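Local atomic coordinates of TatD-related deoxyribonuclease (Thermotoga maritima, PDB entry 1J6O), a protein that probably acts as a metal-dependent DNA nuclease of the TatD family, hydrolysing phosphodiester bonds. Residues H19-Q24 / L51-K56; D26-A31 / G225-P230; K56-S61 / I67-G72; F43-G48 / R261-V266; E124-A129 / L134-H139. All blocks are in the same frame, centred on the assembly; numbering follows the deposited sequence.

Contact 1. Residues H19-Q24 / L51-K56; sequences HLHFHQ and LEDSKK
His-21 and Asp-53 carry the polar part of this contact. NE2 of His-21 donates to OD2 of Asp-53 over 2.8 Å, almost straight at 176°. The acceptor lies in the imidazole plane, at the ring edge. The donor, in contrast, stands above the carboxylate plane, and the two flat groups are turned 44° apart. With chi1 at -175°, Asp-53 swings its carboxylate off the helix toward the loop. Its OD2 also accepts the backbone N of Val-49.

The remaining contacts are van der Waals ones. CE1 of Phe-22 comes to 3.3 Å from OD1 of Asp-53. CB of His-19 sits over the centre of the Phe-22 ring, within the type I turn from His-19 to Phe-22. On the helix, CB of Lys-56 lies 3.9 Å from CD2 of His-21.

Without the imidazole, as with an alanine here, Asp-53 OD2 is likely to lose its hydrogen-bond donor from the loop, and a gap to open beside Lys-56.

The His-carboxylate bond ties the loop after the first barrel strand, which also holds the predicted metal ligand His-19, to helix 51-61. With Val-49 N on the same oxygen, it is likely to hold imidazole and carboxylate in a fixed orientation.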
# COMPACT_ATOMS: atom_id res chain seq x y z
N HIS A 19 -7.30 4.52 3.09
CA HIS A 19 -7.38 5.09 4.45
C HIS A 19 -8.84 5.54 4.55
O HIS A 19 -9.13 6.76 4.76
CB HIS A 19 -6.48 6.33 4.60
CG HIS A 19 -5.04 6.09 4.25
ND1 HIS A 19 -4.20 5.35 5.05
CD2 HIS A 19 -4.29 6.53 3.21
CE1 HIS A 19 -2.98 5.36 4.53
NE2 HIS A 19 -3.01 6.07 3.41
N LEU A 20 -9.76 4.59 4.46
CA LEU A 20 -11.19 4.89 4.51
C LEU A 20 -11.68 5.41 5.84
O LEU A 20 -12.76 6.01 5.92
CB LEU A 20 -11.98 3.64 4.08
CG LEU A 20 -11.79 3.27 2.60
CD1 LEU A 20 -12.23 1.81 2.34
CD2 LEU A 20 -12.59 4.24 1.75
N HIS A 21 -10.87 5.20 6.87
CA HIS A 21 -11.22 5.65 8.21
C HIS A 21 -10.82 7.10 8.47
O HIS A 21 -11.10 7.62 9.55
CB HIS A 21 -10.59 4.73 9.26
CG HIS A 21 -9.10 4.63 9.15
ND1 HIS A 21 -8.47 4.14 8.03
CD2 HIS A 21 -8.12 5.06 9.99
CE1 HIS A 21 -7.16 4.28 8.17
NE2 HIS A 21 -6.92 4.84 9.36
N PHE A 22 -10.16 7.75 7.50
CA PHE A 22 -9.76 9.14 7.69
C PHE A 22 -11.02 10.00 7.70
O PHE A 22 -12.07 9.61 7.15
CB PHE A 22 -8.82 9.60 6.58
CG PHE A 22 -7.39 9.12 6.75
CD1 PHE A 22 -7.05 8.17 7.72
CD2 PHE A 22 -6.37 9.67 5.96
CE1 PHE A 22 -5.71 7.78 7.91
CE2 PHE A 22 -5.03 9.27 6.15
CZ PHE A 22 -4.71 8.33 7.12
N HIS A 23 -10.92 11.17 8.34
CA HIS A 23 -12.07 12.06 8.43
C HIS A 23 -12.68 12.54 7.11
O HIS A 23 -13.85 12.96 7.08
CB HIS A 23 -11.73 13.25 9.35
CG HIS A 23 -10.97 14.35 8.67
ND1 HIS A 23 -11.57 15.29 7.87
CD2 HIS A 23 -9.65 14.67 8.72
CE1 HIS A 23 -10.66 16.15 7.44
NE2 HIS A 23 -9.49 15.80 7.94
N GLN A 24 -11.91 12.50 6.02
CA GLN A 24 -12.45 12.94 4.73
C GLN A 24 -13.59 12.02 4.25
O GLN A 24 -14.32 12.35 3.34
CB GLN A 24 -11.34 12.99 3.66
CG GLN A 24 -10.38 14.16 3.84
CD GLN A 24 -9.28 13.86 4.82
OE1 GLN A 24 -9.20 12.76 5.37
NE2 GLN A 24 -8.39 14.83 5.04
N LEU A 51 -0.54 4.05 16.16
CA LEU A 51 -1.34 3.17 16.99
C LEU A 51 -2.83 3.49 17.06
O LEU A 51 -3.66 2.59 16.89
CB LEU A 51 -0.76 3.13 18.42
CG LEU A 51 0.20 1.99 18.80
CD1 LEU A 51 0.98 1.51 17.62
CD2 LEU A 51 1.13 2.46 19.95
N GLU A 52 -3.18 4.74 17.31
CA GLU A 52 -4.60 5.11 17.40
C GLU A 52 -5.31 4.93 16.06
O GLU A 52 -6.45 4.47 15.99
CB GLU A 52 -4.77 6.56 17.84
CG GLU A 52 -4.28 6.88 19.24
CD GLU A 52 -2.79 6.63 19.41
OE1 GLU A 52 -1.99 7.08 18.54
OE2 GLU A 52 -2.42 5.98 20.42
N ASP A 53 -4.63 5.37 15.01
CA ASP A 53 -5.19 5.27 13.68
C ASP A 53 -5.32 3.81 13.21
O ASP A 53 -6.30 3.42 12.51
CB ASP A 53 -4.34 6.11 12.73
CG ASP A 53 -4.92 6.17 11.35
OD1 ASP A 53 -5.88 6.95 11.12
OD2 ASP A 53 -4.43 5.40 10.50
N SER A 54 -4.36 2.98 13.60
CA SER A 54 -4.42 1.58 13.21
C SER A 54 -5.62 0.93 13.87
O SER A 54 -6.27 0.05 13.27
CB SER A 54 -3.14 0.84 13.58
OG SER A 54 -2.08 1.22 12.72
N LYS A 55 -5.93 1.33 15.10
CA LYS A 55 -7.09 0.76 15.82
C LYS A 55 -8.38 1.12 15.06
O LYS A 55 -9.27 0.29 14.91
CB LYS A 55 -7.16 1.29 17.27
CG LYS A 55 -7.99 0.45 18.27
CD LYS A 55 -9.43 0.26 17.91
CE LYS A 55 -10.25 -0.39 19.07
NZ LYS A 55 -10.08 -1.86 19.21
N LYS A 56 -8.47 2.36 14.56
CA LYS A 56 -9.68 2.79 13.81
C LYS A 56 -9.78 2.01 12.51
O LYS A 56 -10.88 1.66 12.08
CB LYS A 56 -9.63 4.27 13.50
CG LYS A 56 -9.77 5.14 14.75
CD LYS A 56 -9.57 6.62 14.44
CE LYS A 56 -10.88 7.36 14.25
NZ LYS A 56 -11.71 6.82 13.14

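Contact 2. Residues D26-A31 / G225-P230; sequences DDDRNA and GKRNEP
Arg-227 reaches across to Asp-28 and grips its carboxylate end-on. From CB the chain runs extended through CG and CD, with chi1 at 177°. A bend at chi3, 73°, then turns the guanidinium toward the aspartate. CZ lies 3.6 Å from Asp-28 OD1. At the tip, NH1 donates to Asp-28 OD1 at 2.8 Å, on the syn side and slightly out of the carboxylate plane. NH2 donates to Asp-28 OD2 at 3.0 Å and uses the syn lone pair. The carboxylate and guanidinium planes are turned 33° apart, so the end-on pair is twisted rather than coplanar.

Both nitrogens have a second acceptor. NH1 also bonds Gln-24 O. NH2 also bonds Glu-229 OE2 at 3.2 Å, standing above that carboxylate plane. Four bonds therefore hold the guanidinium against rotation. Two acidic groups share its charge, which probably eases their mutual repulsion. The Arg-227 side chain also touches Phe-25, Pro-216 and Val-32. Asp-28 is at the N-cap position of helix 29-34, but its carboxylate makes no capping bond.

Asp-28, Arg-227 and Glu-229 form a salt-bridge network. It joins the loops that follow the first and eighth strands, at the C-terminal side of a TIM barrel.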
# COMPACT_ATOMS: atom_id res chain seq x y z
N ASP A 26 -15.87 10.81 6.56
CA ASP A 26 -16.88 10.81 7.62
C ASP A 26 -18.33 10.91 7.19
O ASP A 26 -19.19 10.31 7.80
CB ASP A 26 -16.63 11.95 8.63
CG ASP A 26 -15.48 11.66 9.57
OD1 ASP A 26 -14.93 10.54 9.56
OD2 ASP A 26 -15.12 12.59 10.34
N ASP A 27 -18.60 11.66 6.13
CA ASP A 27 -20.00 11.79 5.73
C ASP A 27 -20.58 10.72 4.82
O ASP A 27 -21.82 10.58 4.78
CB ASP A 27 -20.23 13.14 5.03
CG ASP A 27 -19.72 14.32 5.85
OD1 ASP A 27 -20.03 14.41 7.05
OD2 ASP A 27 -19.01 15.18 5.27
N ASP A 28 -19.73 9.94 4.15
CA ASP A 28 -20.23 8.91 3.23
C ASP A 28 -19.49 7.57 3.13
O ASP A 28 -19.63 6.85 2.14
CB ASP A 28 -20.33 9.50 1.83
CG ASP A 28 -18.96 9.81 1.21
OD1 ASP A 28 -17.94 9.80 1.94
OD2 ASP A 28 -18.91 10.07 -0.03
N ARG A 29 -18.74 7.25 4.17
CA ARG A 29 -17.98 6.02 4.24
C ARG A 29 -18.87 4.79 3.98
O ARG A 29 -18.48 3.87 3.25
CB ARG A 29 -17.37 5.97 5.66
CG ARG A 29 -16.54 4.81 6.00
CD ARG A 29 -15.98 5.02 7.41
NE ARG A 29 -15.03 6.12 7.43
CZ ARG A 29 -15.20 7.22 8.15
NH1 ARG A 29 -16.30 7.37 8.91
NH2 ARG A 29 -14.29 8.18 8.13
N ASN A 30 -20.05 4.75 4.60
CA ASN A 30 -20.95 3.60 4.40
C ASN A 30 -21.31 3.43 2.93
O ASN A 30 -21.29 2.31 2.41
CB ASN A 30 -22.26 3.77 5.17
CG ASN A 30 -22.06 3.82 6.67
OD1 ASN A 30 -20.97 3.54 7.16
ND2 ASN A 30 -23.13 4.16 7.40
N ALA A 31 -21.64 4.53 2.26
CA ALA A 31 -22.01 4.48 0.85
C ALA A 31 -20.84 4.06 -0.05
O ALA A 31 -21.00 3.28 -1.01
CB ALA A 31 -22.53 5.85 0.40
N GLY A 225 -7.72 17.75 -7.40
CA GLY A 225 -8.42 18.67 -6.52
C GLY A 225 -9.62 18.05 -5.83
O GLY A 225 -10.33 18.76 -5.12
N LYS A 226 -9.85 16.75 -6.01
CA LYS A 226 -11.00 16.08 -5.38
C LYS A 226 -10.51 14.99 -4.47
O LYS A 226 -9.38 14.53 -4.60
CB LYS A 226 -11.92 15.45 -6.43
CG LYS A 226 -12.56 16.46 -7.41
CD LYS A 226 -13.63 17.31 -6.70
CE LYS A 226 -14.06 18.52 -7.56
NZ LYS A 226 -14.35 18.16 -8.98
N ARG A 227 -11.36 14.58 -3.53
CA ARG A 227 -11.00 13.52 -2.59
C ARG A 227 -10.87 12.27 -3.45
O ARG A 227 -11.70 12.03 -4.31
CB ARG A 227 -12.13 13.29 -1.59
CG ARG A 227 -11.87 12.16 -0.62
CD ARG A 227 -13.13 11.88 0.16
NE ARG A 227 -14.11 11.21 -0.70
CZ ARG A 227 -15.33 10.86 -0.30
NH1 ARG A 227 -15.70 11.15 0.94
NH2 ARG A 227 -16.16 10.23 -1.14
N ASN A 228 -9.85 11.45 -3.21
CA ASN A 228 -9.69 10.23 -4.00
C ASN A 228 -10.46 9.12 -3.28
O ASN A 228 -10.72 9.22 -2.09
CB ASN A 228 -8.20 9.89 -4.04
CG ASN A 228 -7.85 8.84 -5.09
OD1 ASN A 228 -8.66 8.48 -5.93
ND2 ASN A 228 -6.60 8.36 -5.05
N GLU A 229 -10.89 8.10 -4.03
CA GLU A 229 -11.62 6.97 -3.45
C GLU A 229 -11.41 5.77 -4.35
O GLU A 229 -11.05 5.93 -5.54
CB GLU A 229 -13.10 7.29 -3.26
CG GLU A 229 -13.85 7.63 -4.52
CD GLU A 229 -15.29 7.90 -4.21
OE1 GLU A 229 -16.04 6.91 -4.08
OE2 GLU A 229 -15.66 9.09 -4.07
N PRO A 230 -11.66 4.54 -3.84
CA PRO A 230 -11.48 3.30 -4.58
C PRO A 230 -12.05 3.18 -5.98
O PRO A 230 -11.37 2.67 -6.86
CB PRO A 230 -12.05 2.23 -3.65
CG PRO A 230 -11.67 2.79 -2.30
CD PRO A 230 -12.10 4.24 -2.46

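Contact 3. Residues K56-S61 / I67-G72; sequences KSLDLS and IFCSVG
Cys-69 and Ile-67 of strand 67-71 pack against helix 56-61, the helix of a beta-alpha-beta crossover in the TIM barrel. Helix and strand run nearly antiparallel, at 163°, and their segment axes approach to 7.4 Å.

The thiol of Cys-69 sets the middle of the contact. Its SG is anti to the backbone N, chi1 -177°, and this points it at the helix. There it lies 3.6 Å from Leu-58 CA and 3.9 Å from Leu-58 CB. It also rests beside the hydroxyl of Ser-57. That OG has its own partner, ND2 of Asn-46 on the neighbouring strand.

Ser-61 is folded the other way. Its OG stands between the backbone N and carbonyl carbon, chi1 74°, and turns back along the helix to donate to Leu-58 O at 2.8 Å. The hydroxyl is thereby satisfied within the helix. It packs over the strand at 3.8 Å from Cys-69 CB.

Ile-67 splits its two branches. CG2 meets Ser-61 CB at 3.7 Å. The CG1 branch carries CD1 toward Leu-60, 4.4 Å from its CG. Phe-68 and Ser-70 alternate to the other side of the strand.

At the end of the helix, NZ of Lys-97 donates to two backbone carbonyls, one from each segment. Their oxygens, Ser-61 O and Ile-67 O, are both acceptors and lie 3.4 Å apart.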
# COMPACT_ATOMS: atom_id res chain seq x y z
N LYS A 56 -8.47 2.36 14.56
CA LYS A 56 -9.68 2.79 13.81
C LYS A 56 -9.78 2.01 12.51
O LYS A 56 -10.88 1.66 12.08
CB LYS A 56 -9.63 4.27 13.50
CG LYS A 56 -9.77 5.14 14.75
CD LYS A 56 -9.57 6.62 14.44
CE LYS A 56 -10.88 7.36 14.25
NZ LYS A 56 -11.71 6.82 13.14
N SER A 57 -8.64 1.78 11.87
CA SER A 57 -8.60 1.03 10.61
C SER A 57 -9.09 -0.39 10.90
O SER A 57 -9.92 -0.94 10.18
CB SER A 57 -7.16 1.00 10.06
OG SER A 57 -7.08 0.24 8.86
N LEU A 58 -8.58 -1.00 11.97
CA LEU A 58 -9.02 -2.36 12.28
C LEU A 58 -10.51 -2.44 12.56
O LEU A 58 -11.21 -3.34 12.09
CB LEU A 58 -8.24 -2.92 13.47
CG LEU A 58 -8.61 -4.33 13.97
CD1 LEU A 58 -8.53 -5.36 12.82
CD2 LEU A 58 -7.67 -4.70 15.11
N ASP A 59 -11.00 -1.49 13.33
CA ASP A 59 -12.41 -1.48 13.66
C ASP A 59 -13.25 -1.34 12.43
O ASP A 59 -14.30 -1.99 12.30
CB ASP A 59 -12.72 -0.38 14.67
CG ASP A 59 -12.30 -0.77 16.08
OD1 ASP A 59 -11.93 -1.94 16.26
OD2 ASP A 59 -12.34 0.08 16.99
N LEU A 60 -12.80 -0.53 11.48
CA LEU A 60 -13.58 -0.37 10.26
C LEU A 60 -13.53 -1.64 9.40
O LEU A 60 -14.55 -2.03 8.82
CB LEU A 60 -13.03 0.80 9.46
CG LEU A 60 -13.70 1.09 8.11
CD1 LEU A 60 -15.19 1.37 8.31
CD2 LEU A 60 -12.99 2.30 7.48
N SER A 61 -12.37 -2.27 9.30
CA SER A 61 -12.23 -3.49 8.49
C SER A 61 -13.17 -4.56 9.00
O SER A 61 -13.68 -5.37 8.23
CB SER A 61 -10.80 -4.02 8.50
OG SER A 61 -10.52 -4.62 9.74
N ILE A 67 -13.00 -5.47 3.30
CA ILE A 67 -11.91 -4.65 3.82
C ILE A 67 -11.02 -5.46 4.76
O ILE A 67 -11.52 -6.16 5.66
CB ILE A 67 -12.46 -3.45 4.62
CG1 ILE A 67 -13.34 -2.57 3.70
CG2 ILE A 67 -11.31 -2.61 5.14
CD1 ILE A 67 -14.05 -1.46 4.48
N PHE A 68 -9.71 -5.42 4.50
CA PHE A 68 -8.73 -6.12 5.32
C PHE A 68 -7.91 -4.97 5.88
O PHE A 68 -7.98 -3.84 5.36
CB PHE A 68 -7.89 -7.10 4.50
CG PHE A 68 -8.71 -8.22 3.97
CD1 PHE A 68 -9.40 -8.10 2.76
CD2 PHE A 68 -8.90 -9.36 4.75
CE1 PHE A 68 -10.28 -9.10 2.33
CE2 PHE A 68 -9.78 -10.38 4.33
CZ PHE A 68 -10.47 -10.24 3.11
N CYS A 69 -7.10 -5.26 6.89
CA CYS A 69 -6.31 -4.23 7.54
C CYS A 69 -4.78 -4.38 7.62
O CYS A 69 -4.27 -5.50 7.62
CB CYS A 69 -6.87 -4.17 8.98
SG CYS A 69 -6.22 -2.97 10.15
N SER A 70 -4.07 -3.25 7.66
CA SER A 70 -2.62 -3.25 7.78
C SER A 70 -2.43 -2.33 8.98
O SER A 70 -3.03 -1.24 9.03
CB SER A 70 -1.90 -2.63 6.58
OG SER A 70 -0.49 -2.76 6.75
N VAL A 71 -1.61 -2.74 9.95
CA VAL A 71 -1.38 -1.90 11.13
C VAL A 71 0.09 -1.53 11.19
O VAL A 71 0.97 -2.35 10.86
CB VAL A 71 -1.79 -2.61 12.45
CG1 VAL A 71 -3.28 -2.95 12.40
CG2 VAL A 71 -0.96 -3.90 12.68
N GLY A 72 0.36 -0.30 11.61
CA GLY A 72 1.73 0.16 11.70
C GLY A 72 1.85 1.62 12.08
O GLY A 72 0.85 2.30 12.38

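Contact 4. Residues F43-G48 / R261-V266; sequences FVVNVG and RIFLEV
The N-terminal end of the TIM barrel is where Phe-43 and Val-45 of the second strand meet Phe-263 and Leu-264, close to the C-terminus of the chain. The contact is apolar and buried.

Two CH-pi contacts carry it, with the roles exchanged. In one, Leu-264 supplies the methyl. Its CD1 sits over a face of the Phe-43 ring, 3.8 Å from the ring centre and shifted toward the rim. Leu-264 CD1 comes nearest to Phe-43 CE1, at 3.6 Å. A chi1 of 72° turns the Phe-43 ring from the strand toward this partner. The Phe-68 ring meets it about perpendicularly.

In the other, the strand supplies the methyl. Val-45 CG2 stands over the Phe-263 ring, only 12° off its normal and 3.9 Å from the ring centre. Phe-263 also touches Thr-16, Val-99 and Ala-100, so it lies inside the strand wall. Its opposite face is covered by CG2 of Ile-262, 3.7 Å above the plane.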
# COMPACT_ATOMS: atom_id res chain seq x y z
N PHE A 43 -11.71 -6.12 -3.10
CA PHE A 43 -11.39 -5.91 -1.69
C PHE A 43 -10.40 -4.79 -1.61
O PHE A 43 -9.86 -4.34 -2.63
CB PHE A 43 -10.83 -7.17 -0.95
CG PHE A 43 -9.41 -7.57 -1.32
CD1 PHE A 43 -9.18 -8.46 -2.37
CD2 PHE A 43 -8.31 -7.12 -0.57
CE1 PHE A 43 -7.88 -8.89 -2.66
CE2 PHE A 43 -7.02 -7.56 -0.85
CZ PHE A 43 -6.79 -8.43 -1.88
N VAL A 44 -10.21 -4.28 -0.40
CA VAL A 44 -9.24 -3.20 -0.26
C VAL A 44 -8.42 -3.50 0.99
O VAL A 44 -8.89 -4.21 1.90
CB VAL A 44 -9.89 -1.78 -0.09
CG1 VAL A 44 -11.00 -1.57 -1.11
CG2 VAL A 44 -10.33 -1.56 1.34
N VAL A 45 -7.20 -2.98 1.02
CA VAL A 45 -6.35 -3.20 2.18
C VAL A 45 -6.34 -1.80 2.81
O VAL A 45 -5.78 -0.87 2.22
CB VAL A 45 -4.94 -3.59 1.82
CG1 VAL A 45 -4.09 -3.66 3.13
CG2 VAL A 45 -4.93 -4.95 1.08
N ASN A 46 -6.98 -1.66 3.97
CA ASN A 46 -7.07 -0.38 4.68
C ASN A 46 -5.89 -0.29 5.64
O ASN A 46 -5.74 -1.08 6.55
CB ASN A 46 -8.40 -0.30 5.39
CG ASN A 46 -8.84 1.10 5.59
OD1 ASN A 46 -9.21 1.79 4.62
ND2 ASN A 46 -8.79 1.56 6.82
N VAL A 47 -5.11 0.76 5.45
CA VAL A 47 -3.90 1.02 6.21
C VAL A 47 -3.86 2.04 7.34
O VAL A 47 -4.25 3.18 7.14
CB VAL A 47 -2.81 1.43 5.17
CG1 VAL A 47 -1.45 1.38 5.80
CG2 VAL A 47 -2.85 0.48 3.95
N GLY A 48 -3.29 1.63 8.46
CA GLY A 48 -3.18 2.53 9.62
C GLY A 48 -1.87 3.30 9.58
O GLY A 48 -0.93 2.86 8.91
N ARG A 261 -2.62 -12.95 -3.82
CA ARG A 261 -1.52 -13.78 -3.37
C ARG A 261 -0.76 -13.19 -2.19
O ARG A 261 -0.45 -13.87 -1.22
CB ARG A 261 -0.56 -14.04 -4.52
CG ARG A 261 0.58 -14.97 -4.18
CD ARG A 261 1.59 -15.06 -5.33
NE ARG A 261 2.35 -13.83 -5.49
CZ ARG A 261 2.24 -13.02 -6.54
NH1 ARG A 261 1.41 -13.32 -7.54
NH2 ARG A 261 2.97 -11.91 -6.59
N ILE A 262 -0.48 -11.90 -2.28
CA ILE A 262 0.26 -11.23 -1.21
C ILE A 262 -0.46 -11.09 0.12
O ILE A 262 0.05 -11.45 1.17
CB ILE A 262 0.70 -9.81 -1.67
CG1 ILE A 262 1.78 -9.94 -2.76
CG2 ILE A 262 1.30 -9.02 -0.51
CD1 ILE A 262 2.16 -8.62 -3.41
N PHE A 263 -1.67 -10.57 0.05
CA PHE A 263 -2.46 -10.33 1.24
C PHE A 263 -3.42 -11.38 1.73
O PHE A 263 -3.62 -11.51 2.95
CB PHE A 263 -3.22 -9.02 1.02
CG PHE A 263 -2.31 -7.83 0.79
CD1 PHE A 263 -1.61 -7.29 1.85
CD2 PHE A 263 -2.18 -7.28 -0.47
CE1 PHE A 263 -0.79 -6.18 1.65
CE2 PHE A 263 -1.36 -6.17 -0.70
CZ PHE A 263 -0.66 -5.62 0.37
N LEU A 264 -4.02 -12.14 0.82
CA LEU A 264 -4.99 -13.13 1.28
C LEU A 264 -4.61 -14.57 1.43
O LEU A 264 -5.33 -15.32 2.08
CB LEU A 264 -6.24 -13.03 0.42
CG LEU A 264 -6.84 -11.63 0.43
CD1 LEU A 264 -8.14 -11.60 -0.37
CD2 LEU A 264 -7.06 -11.15 1.88
N GLU A 265 -3.50 -14.98 0.84
CA GLU A 265 -3.12 -16.38 0.96
C GLU A 265 -2.77 -16.70 2.40
O GLU A 265 -2.10 -15.91 3.09
CB GLU A 265 -1.95 -16.69 0.03
CG GLU A 265 -2.05 -18.08 -0.61
CD GLU A 265 -1.23 -18.20 -1.87
OE1 GLU A 265 0.00 -18.44 -1.79
OE2 GLU A 265 -1.82 -18.06 -2.96
N VAL A 266 -3.25 -17.84 2.88
CA VAL A 266 -2.98 -18.24 4.25
C VAL A 266 -1.46 -18.44 4.38
O VAL A 266 -0.85 -19.17 3.60
CB VAL A 266 -3.72 -19.56 4.61
CG1 VAL A 266 -3.43 -19.94 6.05
CG2 VAL A 266 -5.21 -19.38 4.41

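Contact 5. Residues E124-A129 / L134-H139; sequences EQIELA and LPLVVH
Leu-136 has its CG anti to the carbonyl carbon, chi1 -73°, and this lifts the side chain off the strand toward the helix. Its chi2 of 148° lies some way from a staggered value; CD1 faces Ile-126 and CD2 faces Ala-129. CD2 and CG both lie 3.7 Å from Ala-129 CB. CD2 is also 4.0 Å from Gln-125 O. CD1 meets CG1 of Ile-126 at 4.2 Å, where the two side chains cross at about a right angle. Were Leu-136 replaced by an alanine, Ala-129 CB and Ile-126 CG1 would probably lose their partner and a gap would open between strand and helix.

One backbone bond closes the corner. Leu-134 N donates to Ala-129 O at 3.0 Å. Beside it, Ala-129 CB packs on Leu-134 O at 3.3 Å.

Helix and strand run nearly antiparallel, at 161°. The strand goes on to His-139, a predicted metal ligand. This is the return from helix to strand in the beta-alpha-beta crossover of strand 98-107, helix 115-132 and strand 136-141, part of the TIM barrel.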
# COMPACT_ATOMS: atom_id res chain seq x y z
N GLU A 124 12.16 -2.06 13.49
CA GLU A 124 11.37 -2.82 14.43
C GLU A 124 10.09 -3.40 13.83
O GLU A 124 9.65 -4.48 14.23
CB GLU A 124 11.08 -1.96 15.66
CG GLU A 124 12.39 -1.41 16.25
CD GLU A 124 12.26 -0.82 17.65
OE1 GLU A 124 11.33 -0.02 17.87
OE2 GLU A 124 13.11 -1.14 18.52
N GLN A 125 9.50 -2.71 12.86
CA GLN A 125 8.27 -3.21 12.24
C GLN A 125 8.60 -4.31 11.23
O GLN A 125 7.83 -5.28 11.04
CB GLN A 125 7.50 -2.07 11.61
CG GLN A 125 6.84 -1.21 12.68
CD GLN A 125 6.10 -0.03 12.11
OE1 GLN A 125 4.94 -0.16 11.69
NE2 GLN A 125 6.74 1.12 12.08
N ILE A 126 9.74 -4.17 10.56
CA ILE A 126 10.17 -5.17 9.60
C ILE A 126 10.38 -6.44 10.43
O ILE A 126 9.98 -7.54 10.02
CB ILE A 126 11.52 -4.77 8.96
CG1 ILE A 126 11.29 -3.62 7.98
CG2 ILE A 126 12.17 -5.97 8.30
CD1 ILE A 126 12.61 -3.03 7.46
N GLU A 127 11.01 -6.30 11.60
CA GLU A 127 11.25 -7.48 12.46
C GLU A 127 9.94 -8.10 12.92
O GLU A 127 9.82 -9.35 13.00
CB GLU A 127 12.14 -7.12 13.65
CG GLU A 127 13.48 -6.65 13.17
CD GLU A 127 14.47 -6.30 14.27
OE1 GLU A 127 14.11 -5.56 15.21
OE2 GLU A 127 15.62 -6.74 14.17
N LEU A 128 8.94 -7.27 13.22
CA LEU A 128 7.67 -7.81 13.65
C LEU A 128 7.00 -8.57 12.49
O LEU A 128 6.43 -9.66 12.68
CB LEU A 128 6.73 -6.70 14.13
CG LEU A 128 5.31 -7.17 14.46
CD1 LEU A 128 5.31 -8.13 15.65
CD2 LEU A 128 4.46 -5.96 14.76
N ALA A 129 7.05 -8.00 11.29
CA ALA A 129 6.43 -8.67 10.14
C ALA A 129 7.11 -10.04 9.90
O ALA A 129 6.44 -11.03 9.55
CB ALA A 129 6.56 -7.78 8.90
N LEU A 134 3.91 -11.76 8.14
CA LEU A 134 2.95 -10.90 7.44
C LEU A 134 3.73 -10.02 6.46
O LEU A 134 4.85 -9.62 6.74
CB LEU A 134 2.22 -9.99 8.43
CG LEU A 134 1.18 -10.61 9.36
CD1 LEU A 134 0.65 -9.54 10.33
CD2 LEU A 134 0.02 -11.23 8.53
N PRO A 135 3.14 -9.73 5.28
CA PRO A 135 3.80 -8.89 4.28
C PRO A 135 3.86 -7.46 4.79
O PRO A 135 3.08 -7.07 5.66
CB PRO A 135 2.90 -9.06 3.05
CG PRO A 135 1.57 -9.30 3.62
CD PRO A 135 1.86 -10.26 4.77
N LEU A 136 4.81 -6.70 4.27
CA LEU A 136 4.98 -5.32 4.66
C LEU A 136 4.38 -4.38 3.63
O LEU A 136 4.43 -4.66 2.44
CB LEU A 136 6.48 -5.00 4.80
CG LEU A 136 7.16 -5.59 6.03
CD1 LEU A 136 8.62 -5.93 5.74
CD2 LEU A 136 7.03 -4.59 7.18
N VAL A 137 3.80 -3.28 4.11
CA VAL A 137 3.21 -2.24 3.28
C VAL A 137 4.24 -1.14 3.57
O VAL A 137 4.18 -0.50 4.62
CB VAL A 137 1.80 -1.87 3.78
CG1 VAL A 137 1.35 -0.57 3.18
CG2 VAL A 137 0.84 -3.00 3.38
N VAL A 138 5.16 -0.92 2.63
CA VAL A 138 6.23 0.07 2.77
C VAL A 138 6.07 1.40 2.09
O VAL A 138 5.67 1.50 0.93
CB VAL A 138 7.58 -0.58 2.31
CG1 VAL A 138 8.77 0.36 2.60
CG2 VAL A 138 7.77 -1.91 3.02
N HIS A 139 6.41 2.44 2.84
CA HIS A 139 6.33 3.81 2.36
C HIS A 139 7.76 4.32 2.23
O HIS A 139 8.51 4.27 3.19
CB HIS A 139 5.58 4.65 3.41
CG HIS A 139 5.61 6.13 3.14
ND1 HIS A 139 4.61 6.77 2.44
CD2 HIS A 139 6.49 7.09 3.50
CE1 HIS A 139 4.88 8.07 2.38
NE2 HIS A 139 6.02 8.28 3.02

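In the fold
Contacts 1 and 2 lie side by side on the C-terminal loops of the barrel. They are joined by Arg-29 NE to Leu-20 O, 2.7 Å. Contact 3 continues helix 51-61 from contact 1, with centres about 8 Å apart. Contacts 3 and 4 sit on neighbouring strands. Contacts 4 and 5 touch inside the barrel, where Phe-263 CE1 is 4.0 Å from Val-137 CG2. Contacts 2 and 5 are furthest apart, about 28 Å between centres. Contact 1 holds His-19, a predicted ligand of the first metal, and contact 5 holds His-139, predicted for the second. The Phe-22 side chain of contact 1 is about 7 Å from that of Glu-103, another predicted ligand of the first metal.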